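Local coordinates for protein precorrin-6y methylase (Rhodobacter capsulatus, PDB 3NJR) that forms the C-terminal domain of a precorrin-6Y C5,15-methyltransferase of adenosylcobalamin biosynthesis, binds S-adenosyl-L-homocysteine and probably carries out a methyl transfer, at residues E84-A87 / D88-E91; G132-A135 / L136-L140; S41-R44 / A45-A49. All coordinates share one frame; numbering follows the deposited sequence.

Interaction 1: E84-A87 / D88-E91; sequences EPRA and DRIE. With SAH (S-adenosyl-L-homocysteine), chain C.
Asp-88 and Arg-86 run alongside one another in a salt bridge, carboxylate and guanidinium planes 32° apart. CG of Asp-88 sits between its backbone N and carbonyl carbon (chi1 76°), which swings the carboxylate to Arg-86. Arg-86 grips side-on: NE (2.9 Å) and NH2 (2.6 Å) both reach OD2 of Asp-88, each with that oxygen in the guanidinium plane. Next, Arg-89 turns a face of its guanidinium to NH1 of Arg-86; the two like charges are probably eased by Asp-88 on one and by Asp-35, salt-bridged to Arg-89, on the other. Over the opposite face of Arg-89 sits O3' of S-adenosyl-L-homocysteine, 2.9 Å from Arg-89 NH1. The CB of Arg-89 also packs on CG of Glu-84, whose carboxylate takes both ribose hydroxyls, O3' on OE1 and O2' on OE2 (2.7 Å each), the ribose-binding acid of class I methyltransferases. OE2 of Glu-84 in addition accepts Arg-86 N through its anti lone pair. Ile-90 N closes the first turn onto O of Arg-86, the N-cap residue, at 2.9 Å. Glu-91 N follows, bonding to Ala-87 O at 3.2 Å. Residues 84-91 link strand 79-84 to helix 87-99, with Ile-90 lying on Ala-108 and Gln-110 of strand 106-110.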
loop_
_atom_site.group_PDB
_atom_site.type_symbol
_atom_site.label_atom_id
_atom_site.label_comp_id
_atom_site.label_asym_id
_atom_site.label_seq_id
_atom_site.Cartn_x
_atom_site.Cartn_y
_atom_site.Cartn_z
ATOM N N GLU A 84 -22.355 -0.050 -23.360
ATOM C CA GLU A 84 -21.624 -1.332 -23.286
ATOM C C GLU A 84 -21.700 -2.106 -24.636
ATOM O O GLU A 84 -22.801 -2.247 -25.206
ATOM C CB GLU A 84 -22.180 -2.165 -22.120
ATOM C CG GLU A 84 -21.780 -3.646 -22.049
ATOM C CD GLU A 84 -20.267 -3.877 -21.936
ATOM O OE1 GLU A 84 -19.636 -3.408 -20.958
ATOM O OE2 GLU A 84 -19.711 -4.544 -22.836
ATOM N N PRO A 85 -20.547 -2.587 -25.170
ATOM C CA PRO A 85 -20.642 -3.307 -26.454
ATOM C C PRO A 85 -21.243 -4.704 -26.341
ATOM O O PRO A 85 -22.031 -5.098 -27.207
ATOM C CB PRO A 85 -19.187 -3.364 -26.961
ATOM C CG PRO A 85 -18.360 -3.196 -25.742
ATOM C CD PRO A 85 -19.149 -2.300 -24.818
ATOM N N ARG A 86 -20.912 -5.425 -25.277
ATOM C CA ARG A 86 -21.266 -6.844 -25.184
ATOM C C ARG A 86 -22.745 -7.109 -24.891
ATOM O O ARG A 86 -23.249 -6.775 -23.810
ATOM C CB ARG A 86 -20.381 -7.550 -24.159
ATOM C CG ARG A 86 -18.937 -7.645 -24.590
ATOM C CD ARG A 86 -18.126 -8.480 -23.633
ATOM N NE ARG A 86 -18.881 -9.643 -23.190
ATOM C CZ ARG A 86 -18.411 -10.570 -22.363
ATOM N NH1 ARG A 86 -17.170 -10.484 -21.896
ATOM N NH2 ARG A 86 -19.189 -11.588 -22.004
ATOM N N ALA A 87 -23.427 -7.720 -25.859
ATOM C CA ALA A 87 -24.846 -8.047 -25.725
ATOM C C ALA A 87 -25.193 -8.815 -24.442
ATOM O O ALA A 87 -26.269 -8.607 -23.867
ATOM C CB ALA A 87 -25.320 -8.816 -26.935
ATOM N N ASP A 88 -24.301 -9.701 -23.999
ATOM C CA ASP A 88 -24.587 -10.514 -22.820
ATOM C C ASP A 88 -24.514 -9.671 -21.552
ATOM O O ASP A 88 -25.267 -9.891 -20.611
ATOM C CB ASP A 88 -23.709 -11.782 -22.739
ATOM C CG ASP A 88 -22.275 -11.496 -22.292
ATOM O OD1 ASP A 88 -21.923 -11.847 -21.144
ATOM O OD2 ASP A 88 -21.494 -10.918 -23.081
ATOM N N ARG A 89 -23.635 -8.680 -21.546
ATOM C CA ARG A 89 -23.524 -7.775 -20.402
ATOM C C ARG A 89 -24.652 -6.751 -20.392
ATOM O O ARG A 89 -25.169 -6.393 -19.325
ATOM C CB ARG A 89 -22.163 -7.088 -20.376
ATOM C CG ARG A 89 -21.022 -8.061 -20.223
ATOM C CD ARG A 89 -19.795 -7.320 -19.829
ATOM N NE ARG A 89 -18.903 -8.092 -18.975
ATOM C CZ ARG A 89 -17.609 -8.287 -19.223
ATOM N NH1 ARG A 89 -17.043 -7.767 -20.308
ATOM N NH2 ARG A 89 -16.869 -8.997 -18.377
ATOM N N ILE A 90 -25.028 -6.294 -21.584
ATOM C CA ILE A 90 -26.207 -5.436 -21.770
ATOM C C ILE A 90 -27.453 -6.055 -21.114
ATOM O O ILE A 90 -28.223 -5.374 -20.451
ATOM C CB ILE A 90 -26.436 -5.137 -23.285
ATOM C CG1 ILE A 90 -25.564 -3.954 -23.732
ATOM C CG2 ILE A 90 -27.941 -4.953 -23.624
ATOM C CD1 ILE A 90 -26.209 -2.583 -23.581
ATOM N N GLU A 91 -27.610 -7.358 -21.279
ATOM C CA GLU A 91 -28.700 -8.091 -20.691
ATOM C C GLU A 91 -28.750 -7.962 -19.163
ATOM O O GLU A 91 -29.844 -7.810 -18.587
ATOM C CB GLU A 91 -28.573 -9.545 -21.091
ATOM C CG GLU A 91 -29.871 -10.279 -21.075
ATOM C CD GLU A 91 -29.686 -11.734 -20.651
ATOM O OE1 GLU A 91 -28.551 -12.273 -20.812
ATOM O OE2 GLU A 91 -30.677 -12.330 -20.151
HETATM N N SAH C . -18.373 -0.144 -14.170
HETATM C CA SAH C . -18.634 -1.590 -14.450
HETATM C CB SAH C . -17.319 -2.372 -14.390
HETATM C CG SAH C . -16.984 -3.060 -15.719
HETATM S SD SAH C . -15.607 -2.267 -16.497
HETATM C C SAH C . -19.663 -2.136 -13.487
HETATM O O SAH C . -20.356 -3.118 -13.751
HETATM O OXT SAH C . -19.862 -1.615 -12.397
HETATM C "C5'" SAH C . -15.309 -3.229 -17.962
HETATM C "C4'" SAH C . -16.411 -3.116 -19.027
HETATM O "O4'" SAH C . -16.200 -2.041 -19.962
HETATM C "C3'" SAH C . -16.483 -4.395 -19.856
HETATM O "O3'" SAH C . -17.774 -4.976 -19.710
HETATM C "C2'" SAH C . -16.272 -3.976 -21.301
HETATM O "O2'" SAH C . -17.122 -4.670 -22.225
HETATM C "C1'" SAH C . -16.566 -2.482 -21.281
HETATM N N9 SAH C . -15.878 -1.786 -22.413
HETATM C C8 SAH C . -14.657 -2.088 -22.906
HETATM N N7 SAH C . -14.331 -1.286 -23.948
HETATM C C5 SAH C . -15.362 -0.445 -24.146
HETATM C C6 SAH C . -15.672 0.669 -25.079
HETATM N N6 SAH C . -14.768 1.015 -26.019
HETATM N N1 SAH C . -16.865 1.314 -24.964
HETATM C C2 SAH C . -17.762 0.958 -24.023
HETATM N N3 SAH C . -17.539 -0.042 -23.143
HETATM C C4 SAH C . -16.384 -0.773 -23.140
#

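Interaction 2: G132-A135 / L136-L140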
loop_
_atom_site.group_PDB
_atom_site.type_symbol
_atom_site.label_atom_id
_atom_site.label_comp_id
_atom_site.label_asym_id
_atom_site.label_seq_id
_atom_site.Cartn_x
_atom_site.Cartn_y
_atom_site.Cartn_z
ATOM N N GLY A 132 -10.915 3.483 -21.898
ATOM C CA GLY A 132 -10.512 4.883 -21.926
ATOM C C GLY A 132 -9.169 5.047 -22.610
ATOM O O GLY A 132 -8.126 4.662 -22.072
ATOM N N SER A 133 -9.219 5.619 -23.807
ATOM C CA SER A 133 -8.046 5.861 -24.636
ATOM C C SER A 133 -7.840 7.368 -24.724
ATOM O O SER A 133 -8.694 8.132 -24.264
ATOM C CB SER A 133 -8.281 5.255 -26.029
ATOM O OG SER A 133 -9.329 5.921 -26.730
ATOM N N GLN A 134 -6.719 7.799 -25.312
ATOM C CA GLN A 134 -6.465 9.231 -25.535
ATOM C C GLN A 134 -7.473 9.778 -26.530
ATOM O O GLN A 134 -7.918 10.919 -26.396
ATOM C CB GLN A 134 -5.028 9.491 -26.010
ATOM C CG GLN A 134 -4.665 10.976 -26.225
ATOM C CD GLN A 134 -4.612 11.812 -24.926
ATOM O OE1 GLN A 134 -3.960 11.424 -23.937
ATOM N NE2 GLN A 134 -5.281 12.979 -24.939
ATOM N N ALA A 135 -7.843 8.945 -27.508
ATOM C CA ALA A 135 -8.886 9.277 -28.498
ATOM C C ALA A 135 -10.189 9.697 -27.807
ATOM O O ALA A 135 -10.656 10.838 -27.965
ATOM C CB ALA A 135 -9.133 8.094 -29.451
ATOM N N LEU A 136 -10.742 8.770 -27.028
ATOM C CA LEU A 136 -11.909 9.027 -26.191
ATOM C C LEU A 136 -11.849 10.347 -25.432
ATOM O O LEU A 136 -12.800 11.129 -25.465
ATOM C CB LEU A 136 -12.117 7.870 -25.216
ATOM C CG LEU A 136 -13.310 8.033 -24.284
ATOM C CD1 LEU A 136 -14.610 8.040 -25.067
ATOM C CD2 LEU A 136 -13.288 6.929 -23.236
ATOM N N TYR A 137 -10.723 10.597 -24.766
ATOM C CA TYR A 137 -10.538 11.851 -24.034
ATOM C C TYR A 137 -10.429 13.111 -24.918
ATOM O O TYR A 137 -10.904 14.177 -24.540
ATOM C CB TYR A 137 -9.391 11.738 -23.018
ATOM C CG TYR A 137 -9.712 10.827 -21.845
ATOM C CD1 TYR A 137 -9.065 9.602 -21.695
ATOM C CD2 TYR A 137 -10.675 11.175 -20.900
ATOM C CE1 TYR A 137 -9.355 8.735 -20.621
ATOM C CE2 TYR A 137 -10.982 10.320 -19.821
ATOM C CZ TYR A 137 -10.306 9.109 -19.697
ATOM O OH TYR A 137 -10.580 8.259 -18.658
ATOM N N ASP A 138 -9.834 13.003 -26.101
ATOM C CA ASP A 138 -9.756 14.174 -26.990
ATOM C C ASP A 138 -11.158 14.516 -27.461
ATOM O O ASP A 138 -11.572 15.686 -27.411
ATOM C CB ASP A 138 -8.816 13.938 -28.184
ATOM C CG ASP A 138 -7.375 13.658 -27.761
ATOM O OD1 ASP A 138 -6.869 14.369 -26.863
ATOM O OD2 ASP A 138 -6.754 12.723 -28.330
ATOM N N ARG A 139 -11.883 13.480 -27.888
ATOM C CA ARG A 139 -13.301 13.598 -28.244
ATOM C C ARG A 139 -14.159 14.124 -27.069
ATOM O O ARG A 139 -14.889 15.110 -27.229
ATOM C CB ARG A 139 -13.828 12.263 -28.804
ATOM C CG ARG A 139 -14.142 12.191 -30.323
ATOM C CD ARG A 139 -13.220 13.016 -31.250
ATOM N NE ARG A 139 -11.995 12.290 -31.571
ATOM C CZ ARG A 139 -10.803 12.862 -31.719
ATOM N NH1 ARG A 139 -10.654 14.178 -31.573
ATOM N NH2 ARG A 139 -9.750 12.112 -31.999
ATOM N N LEU A 140 -14.041 13.513 -25.887
ATOM C CA LEU A 140 -14.748 14.036 -24.717
ATOM C C LEU A 140 -14.372 15.487 -24.512
ATOM O O LEU A 140 -15.241 16.306 -24.235
ATOM C CB LEU A 140 -14.457 13.247 -23.435
ATOM C CG LEU A 140 -15.019 11.835 -23.228
ATOM C CD1 LEU A 140 -14.501 11.240 -21.915
ATOM C CD2 LEU A 140 -16.526 11.825 -23.273
#
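Three backbone bonds tie the start of helix 134-143 together: Tyr-137 N to Ser-133 O (3.2 Å), Asp-138 N to Gln-134 O (2.8 Å) and Arg-139 N to Ala-135 O (2.9 Å). Ser-133 is the N-cap. Its OG, placed between the backbone N and the carbonyl carbon (chi1 66°), accepts Leu-136 N at 3.2 Å in a nearly straight bond of 172°, satisfying an amide that the helix itself leaves without an i-4 carbonyl. Helix 134-143 is the crossover of a beta-alpha-beta unit between the parallel strands 125-128 and 149-154, in the second half of the Rossmann-like methyltransferase sheet. Gln-134 and Asp-138, one turn apart on its surface, meet through their side chains: NE2 of Gln-134 reaches OD1 of Asp-138 at 2.9 Å, coming from above the carboxylate plane while the oxygen lies in the amide plane. Leu-136 sends CD2 back to CA of Gly-132, 3.7 Å away, and also packs on Ile-128 of strand 125-128 and on Ala-113 and Leu-117. The ring of Tyr-137 is set obliquely to the Ser-133 carbonyl, its CD1 the ring atom closest to that oxygen, and also touches Ile-128 and Leu-162, Leu-163 and Leu-166 of helix 157-170. Arg-139 pairs with Glu-142 in a salt bridge; Ala-135 O lies off toward the rim of one guanidinium face, unbonded to it.

Interaction 3: S41-R44 / A45-A49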
loop_
_atom_site.group_PDB
_atom_site.type_symbol
_atom_site.label_atom_id
_atom_site.label_comp_id
_atom_site.label_asym_id
_atom_site.label_seq_id
_atom_site.Cartn_x
_atom_site.Cartn_y
_atom_site.Cartn_z
ATOM N N SER A 41 -17.797 -3.169 -4.415
ATOM C CA SER A 41 -18.657 -2.301 -3.628
ATOM C C SER A 41 -17.936 -1.062 -2.990
ATOM O O SER A 41 -18.418 0.069 -3.129
ATOM C CB SER A 41 -19.473 -3.153 -2.647
ATOM O OG SER A 41 -19.846 -2.402 -1.516
ATOM N N PRO A 42 -16.760 -1.256 -2.342
ATOM C CA PRO A 42 -16.069 -0.075 -1.799
ATOM C C PRO A 42 -15.564 0.891 -2.887
ATOM O O PRO A 42 -15.490 2.108 -2.665
ATOM C CB PRO A 42 -14.882 -0.683 -1.032
ATOM C CG PRO A 42 -15.240 -2.134 -0.839
ATOM C CD PRO A 42 -15.992 -2.489 -2.078
ATOM N N MET A 43 -15.219 0.363 -4.057
ATOM C CA MET A 43 -14.772 1.232 -5.133
ATOM C C MET A 43 -15.972 1.985 -5.700
ATOM O O MET A 43 -15.865 3.170 -6.055
ATOM C CB MET A 43 -13.996 0.468 -6.208
ATOM C CG MET A 43 -13.327 1.368 -7.280
ATOM S SD MET A 43 -11.822 2.320 -6.795
ATOM C CE MET A 43 -10.798 1.006 -6.116
ATOM N N ARG A 44 -17.120 1.305 -5.738
ATOM C CA ARG A 44 -18.350 1.931 -6.187
ATOM C C ARG A 44 -18.770 3.080 -5.272
ATOM O O ARG A 44 -19.241 4.121 -5.753
ATOM C CB ARG A 44 -19.484 0.927 -6.329
ATOM C CG ARG A 44 -20.455 1.317 -7.408
ATOM C CD ARG A 44 -21.487 0.249 -7.725
ATOM N NE ARG A 44 -21.046 -1.108 -7.420
ATOM C CZ ARG A 44 -21.338 -1.749 -6.287
ATOM N NH1 ARG A 44 -22.053 -1.138 -5.347
ATOM N NH2 ARG A 44 -20.923 -2.993 -6.091
ATOM N N ALA A 45 -18.577 2.917 -3.968
ATOM C CA ALA A 45 -18.779 4.040 -3.067
ATOM C C ALA A 45 -17.858 5.211 -3.416
ATOM O O ALA A 45 -18.313 6.357 -3.500
ATOM C CB ALA A 45 -18.605 3.620 -1.611
ATOM N N LEU A 46 -16.574 4.937 -3.648
ATOM C CA LEU A 46 -15.609 6.033 -3.874
ATOM C C LEU A 46 -15.949 6.816 -5.129
ATOM O O LEU A 46 -15.905 8.063 -5.140
ATOM C CB LEU A 46 -14.175 5.538 -3.955
ATOM C CG LEU A 46 -13.576 5.150 -2.615
ATOM C CD1 LEU A 46 -12.306 4.333 -2.844
ATOM C CD2 LEU A 46 -13.308 6.372 -1.721
ATOM N N THR A 47 -16.287 6.061 -6.167
ATOM C CA THR A 47 -16.624 6.600 -7.469
ATOM C C THR A 47 -17.873 7.489 -7.374
ATOM O O THR A 47 -17.826 8.691 -7.688
ATOM C CB THR A 47 -16.835 5.446 -8.445
ATOM O OG1 THR A 47 -15.621 4.694 -8.532
ATOM C CG2 THR A 47 -17.226 5.949 -9.814
ATOM N N LEU A 48 -18.977 6.932 -6.894
ATOM C CA LEU A 48 -20.142 7.776 -6.670
ATOM C C LEU A 48 -19.880 9.003 -5.818
ATOM O O LEU A 48 -20.395 10.080 -6.129
ATOM C CB LEU A 48 -21.371 6.978 -6.241
ATOM C CG LEU A 48 -21.943 6.506 -7.581
ATOM C CD1 LEU A 48 -21.502 5.092 -7.937
ATOM C CD2 LEU A 48 -23.411 6.609 -7.559
ATOM N N ALA A 49 -19.046 8.884 -4.794
ATOM C CA ALA A 49 -18.647 10.077 -4.034
ATOM C C ALA A 49 -18.009 11.147 -4.944
ATOM O O ALA A 49 -18.334 12.348 -4.841
ATOM C CB ALA A 49 -17.718 9.701 -2.896
#
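Thr-47 and Met-43 meet through one carbonyl oxygen with two donors: Met-43 O accepts both N and OG1 of Thr-47, each at 2.9 Å. The hydroxyl, beside its own backbone N and anti to the carbonyl carbon (chi1 -60°), folds back to the preceding turn and meets the carbonyl from above its plane, 40° out. Three more backbone bonds of the alpha-helix run from Ala-45 N to Ser-41 O (3.0 Å), Leu-46 N to Pro-42 O (3.2 Å) and Leu-48 N to Arg-44 O (3.0 Å). Helix 41-51 comes just before the first strand, 58-62, of the class I methyltransferase fold, and its outer face meets a second subunit: Pro-42 packs on Leu-46 of that neighbouring subunit, Leu-46 on its Pro-42 and Ala-45 on its Ala-49. Among apolar contacts within the helix, Met-43 SD approaches Leu-46 CD1 at 4.5 Å, with both side chains also on Ile-177 of strand 173-185; Arg-44 CG runs alongside Leu-48 CD1 (4.0 Å), both side chains extending in one direction. Charge is handled by Arg-44, buried yet well partnered: its guanidinium bonds to the carbonyl oxygens of Arg-27 and Thr-39 and forms a salt bridge with Glu-72 of helix 68-75.

Overall arrangement
Along the chain interaction 3 comes first, then interaction 1, then interaction 2, their centres about 22 to 23 Å apart and no two touching. Each lies at the start of a helix flanking the mixed sheet, whose strand order 3-2-1-4-5-7-6 is that of the class I methyltransferases. Interaction 1 follows the second strand and directly holds S-adenosyl-L-homocysteine. Interaction 2 begins the helix after strand 125-128, and the side chain of Leu-136 is about 7 Å from the bound S-adenosyl-L-homocysteine. Interaction 3 precedes the first strand, and the side chain of Arg-44 is about 5 Å from the bound S-adenosyl-L-homocysteine. Interaction 3 lies across the chain's centre from the other two, and only interaction 3 reaches another subunit.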